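Local coordinates for N-carbamoylsarcosine amidase related protein (Thermoplasma acidophilum, PDB 3EEF) that probably hydrolyses N-carbamoylsarcosine, as a zinc-binding member of the isochorismatase-like cysteine hydrolases, at residues Lys2-Val7 with Gly42-Tyr47; Val6-Val11 with Ile122-Thr127. All coordinates share one frame; numbering follows the deposited sequence.

Interaction 1 of 2, residues Lys2-Val7 with Gly42-Tyr47; sequences KPALVV and GLPVVY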
# COMPACT_ATOMS: atom_id res chain seq x y z
N LYS A 2 -11.16 11.63 17.96
CA LYS A 2 -11.87 12.14 16.77
C LYS A 2 -12.21 10.96 15.86
O LYS A 2 -11.36 10.43 15.12
CB LYS A 2 -11.07 13.22 16.04
CG LYS A 2 -11.90 14.07 15.07
CD LYS A 2 -11.06 15.18 14.42
CE LYS A 2 -11.89 16.11 13.50
NZ LYS A 2 -12.76 15.39 12.53
N PRO A 3 -13.47 10.51 15.93
CA PRO A 3 -13.78 9.28 15.27
C PRO A 3 -14.49 9.45 13.94
O PRO A 3 -15.17 10.47 13.72
CB PRO A 3 -14.73 8.62 16.26
CG PRO A 3 -15.53 9.79 16.78
CD PRO A 3 -14.59 10.97 16.77
N ALA A 4 -14.35 8.43 13.08
CA ALA A 4 -15.19 8.31 11.90
C ALA A 4 -15.91 7.00 11.95
O ALA A 4 -15.39 6.01 12.48
CB ALA A 4 -14.36 8.41 10.65
N LEU A 5 -17.11 6.97 11.37
CA LEU A 5 -17.87 5.73 11.33
C LEU A 5 -17.66 5.05 9.97
O LEU A 5 -17.84 5.67 8.93
CB LEU A 5 -19.35 6.00 11.58
CG LEU A 5 -20.30 4.82 11.49
CD1 LEU A 5 -20.14 3.85 12.71
CD2 LEU A 5 -21.72 5.37 11.33
N VAL A 6 -17.25 3.79 10.01
CA VAL A 6 -17.03 2.98 8.82
C VAL A 6 -18.11 1.91 8.81
O VAL A 6 -18.18 1.11 9.74
CB VAL A 6 -15.61 2.36 8.77
CG1 VAL A 6 -15.43 1.52 7.52
CG2 VAL A 6 -14.56 3.44 8.81
N VAL A 7 -18.96 1.94 7.78
CA VAL A 7 -20.13 1.06 7.69
C VAL A 7 -19.85 -0.02 6.66
O VAL A 7 -19.89 0.25 5.44
CB VAL A 7 -21.41 1.81 7.26
CG1 VAL A 7 -22.57 0.88 7.36
CG2 VAL A 7 -21.69 3.08 8.14
N GLY A 42 -21.92 15.77 12.90
CA GLY A 42 -20.99 16.29 11.89
C GLY A 42 -19.77 15.42 11.55
O GLY A 42 -18.97 15.78 10.70
N LEU A 43 -19.62 14.29 12.22
CA LEU A 43 -18.43 13.44 12.03
C LEU A 43 -18.57 12.60 10.77
O LEU A 43 -19.68 12.26 10.39
CB LEU A 43 -18.24 12.54 13.25
CG LEU A 43 -17.97 13.23 14.59
CD1 LEU A 43 -18.25 12.30 15.73
CD2 LEU A 43 -16.53 13.74 14.66
N PRO A 44 -17.43 12.22 10.15
CA PRO A 44 -17.47 11.50 8.88
C PRO A 44 -18.12 10.12 8.97
O PRO A 44 -17.91 9.36 9.92
CB PRO A 44 -15.98 11.36 8.51
CG PRO A 44 -15.23 12.24 9.43
CD PRO A 44 -16.06 12.36 10.66
N VAL A 45 -18.91 9.81 7.95
CA VAL A 45 -19.54 8.50 7.79
C VAL A 45 -19.11 7.97 6.44
O VAL A 45 -19.28 8.64 5.42
CB VAL A 45 -21.04 8.61 7.82
CG1 VAL A 45 -21.69 7.28 7.34
CG2 VAL A 45 -21.50 9.02 9.24
N VAL A 46 -18.53 6.77 6.43
CA VAL A 46 -18.00 6.17 5.23
C VAL A 46 -18.55 4.75 5.01
O VAL A 46 -18.32 3.87 5.82
CB VAL A 46 -16.46 6.07 5.32
CG1 VAL A 46 -15.90 5.46 4.02
CG2 VAL A 46 -15.84 7.45 5.63
N TYR A 47 -19.24 4.56 3.90
CA TYR A 47 -19.72 3.26 3.53
C TYR A 47 -18.66 2.61 2.67
O TYR A 47 -18.19 3.22 1.72
CB TYR A 47 -21.03 3.35 2.74
CG TYR A 47 -22.24 3.90 3.51
CD1 TYR A 47 -23.23 3.05 4.00
CD2 TYR A 47 -22.39 5.26 3.72
CE1 TYR A 47 -24.33 3.56 4.68
CE2 TYR A 47 -23.49 5.77 4.41
CZ TYR A 47 -24.46 4.92 4.88
OH TYR A 47 -25.55 5.44 5.55

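Interaction 2 of 2, residues Val6-Val11 with Ile122-Thr127; sequences VVVDMV and ICVRHT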
# COMPACT_ATOMS: atom_id res chain seq x y z
N VAL A 6 -17.25 3.79 10.01
CA VAL A 6 -17.03 2.98 8.82
C VAL A 6 -18.11 1.91 8.81
O VAL A 6 -18.18 1.11 9.74
CB VAL A 6 -15.61 2.36 8.77
CG1 VAL A 6 -15.43 1.52 7.52
CG2 VAL A 6 -14.56 3.44 8.81
N VAL A 7 -18.96 1.94 7.78
CA VAL A 7 -20.13 1.06 7.69
C VAL A 7 -19.85 -0.02 6.66
O VAL A 7 -19.89 0.25 5.44
CB VAL A 7 -21.41 1.81 7.26
CG1 VAL A 7 -22.57 0.88 7.36
CG2 VAL A 7 -21.69 3.08 8.14
N VAL A 8 -19.57 -1.23 7.14
CA VAL A 8 -19.06 -2.30 6.26
C VAL A 8 -20.15 -3.21 5.62
O VAL A 8 -20.86 -3.90 6.33
CB VAL A 8 -18.03 -3.20 7.01
CG1 VAL A 8 -17.38 -4.21 6.03
CG2 VAL A 8 -16.94 -2.31 7.74
N ASP A 9 -20.27 -3.18 4.29
CA ASP A 9 -21.10 -4.15 3.53
C ASP A 9 -22.56 -4.27 3.93
O ASP A 9 -23.16 -5.36 3.86
CB ASP A 9 -20.44 -5.56 3.54
CG ASP A 9 -19.28 -5.68 2.56
OD1 ASP A 9 -19.33 -5.08 1.45
OD2 ASP A 9 -18.30 -6.38 2.90
N MSE A 10 -23.18 -3.16 4.31
CA MSE A 10 -24.61 -3.19 4.60
C MSE A 10 -25.34 -3.10 3.27
O MSE A 10 -25.96 -2.08 2.97
CB MSE A 10 -25.01 -2.05 5.54
CG MSE A 10 -24.42 -2.14 6.95
SE MSE A 10 -25.12 -3.62 7.98
CE MSE A 10 -26.83 -2.86 8.59
N VAL A 11 -25.24 -4.16 2.46
CA VAL A 11 -25.74 -4.14 1.09
C VAL A 11 -26.84 -5.19 0.91
O VAL A 11 -26.95 -6.11 1.70
CB VAL A 11 -24.58 -4.31 0.06
CG1 VAL A 11 -23.53 -3.21 0.28
CG2 VAL A 11 -23.93 -5.71 0.18
N ILE A 122 -15.38 -11.80 8.97
CA ILE A 122 -14.69 -11.53 7.73
C ILE A 122 -14.45 -10.02 7.55
O ILE A 122 -13.44 -9.49 8.06
CB ILE A 122 -15.44 -12.14 6.54
CG1 ILE A 122 -15.68 -13.64 6.76
CG2 ILE A 122 -14.66 -11.94 5.27
CD1 ILE A 122 -16.60 -14.28 5.68
N CYS A 123 -15.35 -9.30 6.89
CA CYS A 123 -14.98 -7.97 6.41
C CYS A 123 -14.77 -6.93 7.53
O CYS A 123 -13.89 -6.06 7.41
CB CYS A 123 -16.01 -7.46 5.39
SG CYS A 123 -16.17 -8.49 3.87
N VAL A 124 -15.56 -7.00 8.59
CA VAL A 124 -15.44 -6.05 9.70
C VAL A 124 -14.09 -6.26 10.38
O VAL A 124 -13.36 -5.32 10.68
CB VAL A 124 -16.61 -6.17 10.73
CG1 VAL A 124 -16.26 -5.42 12.01
CG2 VAL A 124 -17.96 -5.67 10.12
N ARG A 125 -13.75 -7.52 10.56
CA ARG A 125 -12.54 -7.90 11.24
C ARG A 125 -11.30 -7.52 10.45
O ARG A 125 -10.28 -7.06 11.01
CB ARG A 125 -12.59 -9.40 11.50
CG ARG A 125 -11.46 -9.87 12.36
CD ARG A 125 -11.43 -11.37 12.48
NE ARG A 125 -12.60 -11.91 13.15
CZ ARG A 125 -12.65 -13.12 13.71
NH1 ARG A 125 -11.58 -13.90 13.74
NH2 ARG A 125 -13.75 -13.51 14.32
N HIS A 126 -11.37 -7.78 9.15
CA HIS A 126 -10.29 -7.48 8.22
C HIS A 126 -10.05 -5.99 8.11
O HIS A 126 -8.92 -5.52 8.13
CB HIS A 126 -10.56 -8.14 6.87
CG HIS A 126 -10.22 -9.60 6.85
ND1 HIS A 126 -11.05 -10.56 7.39
CD2 HIS A 126 -9.10 -10.25 6.46
CE1 HIS A 126 -10.46 -11.74 7.30
NE2 HIS A 126 -9.29 -11.58 6.72
N THR A 127 -11.12 -5.23 7.99
CA THR A 127 -11.04 -3.78 8.09
C THR A 127 -10.38 -3.36 9.42
O THR A 127 -9.56 -2.44 9.43
CB THR A 127 -12.43 -3.21 7.98
OG1 THR A 127 -12.97 -3.68 6.74
CG2 THR A 127 -12.41 -1.66 8.00

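Interaction 1 of 2, residues Lys2-Val7 with Gly42-Tyr47
Leu5 and Val45 pair in neighbouring parallel strands 3-8 and 45-50, which form a beta-alpha-beta unit with helix 22-40 in the connection between them. Three backbone bonds join the strands. Leu5 brackets Val45, giving its N to Pro44 O (2.9 Å) and taking Val46 N on its O (2.8 Å); Val46 then brackets Val6, its O receiving Val7 N at 2.8 Å. Ahead of the paired strand residues, Leu43 meets Pro3. CB of Leu43 rests 3.7 Å from Pro3 O, and CG is only slightly farther from that oxygen. The branch then divides: CD1 lies 3.8 Å from Pro3 CG, while CD2 sits near both Pro3 O (3.7 Å) and the ring carbon CD. Because CG is anti to its own carbonyl carbon (chi1 -62°), both methyls reach the proline, and the same side chain also touches Phe38 of helix 22-40. With an alanine here, the Pro3 ring would probably lose the two methyls packed against its CG and CD, and a gap would open beside Phe38. At the far end, Val7 and Tyr47 run alongside each other, pointing the same way: Val7 CG2 lies over one face of the tyrosine ring, and Val7 CB is 3.9 Å from Tyr47 CD1.

Interaction 2 of 2, residues Val6-Val11 with Ile122-Thr127
Val8 lays its CG1 methyl against Cys123 CB (3.6 Å), while its CB meets Val124 CG2 at 4.0 Å, so the last residue of strand 3-8 packs onto the first turn of helix 123-133. CG1 is anti to the backbone N (chi1 -174°), which directs it at the cysteine and leaves CG2 on the side of Thr127. Two residues earlier, on the same face of the strand, Val6 CG1 comes to 4.4 Å from Thr127 CG2. The helix turn is itself tied down. Thr127 OG1 donates to Cys123 O (2.6 Å) while Thr127 N reaches that oxygen from the opposite face of its carbonyl plane; OG1 is also bonded to Gly95 N. His126 ND1 gives a 2.7 Å bond to Ile122 O, which lies in the imidazole plane although the donor stands above the carbonyl plane; the other ring nitrogen, NE2, is hydrogen-bonded to Tyr161 OH of the second subunit. Just past the strand, Asp9 brings OD2 to 3.2 Å from Cys123 SG. Asp9 OD1 is hydrogen-bonded to the backbone N of the zinc ligand Asp50, which helps fix the carboxylate, and OD2 has a long, weak ion pair with Lys90. An aspartate after the first strand, a lysine and a cysteine at a helix N-terminus are consistent with the Asp-Lys-Cys catalytic triad of the isochorismatase-like cysteine hydrolases, here beside a bound zinc ion.

How the interactions relate
Interactions 1 and 2 use successive parts of strand 3-8, overlapping at Val6 and Val7, with centres about 13 Å apart. Along the chain the shared strand comes first, then 42-47, and much later 122-127. Interaction 1 is made within the parallel sheet, where strand 45-50 is the in-plane neighbour on one edge of strand 3-8; interaction 2 leaves the sheet for helix 123-133, which follows strand 112-116, the neighbour on the other edge. The contacts therefore run from the N-terminal ends of the central strands to their C-terminal ends, where strand 45-50 finishes at the zinc ligand Asp50 and the probable active site lies.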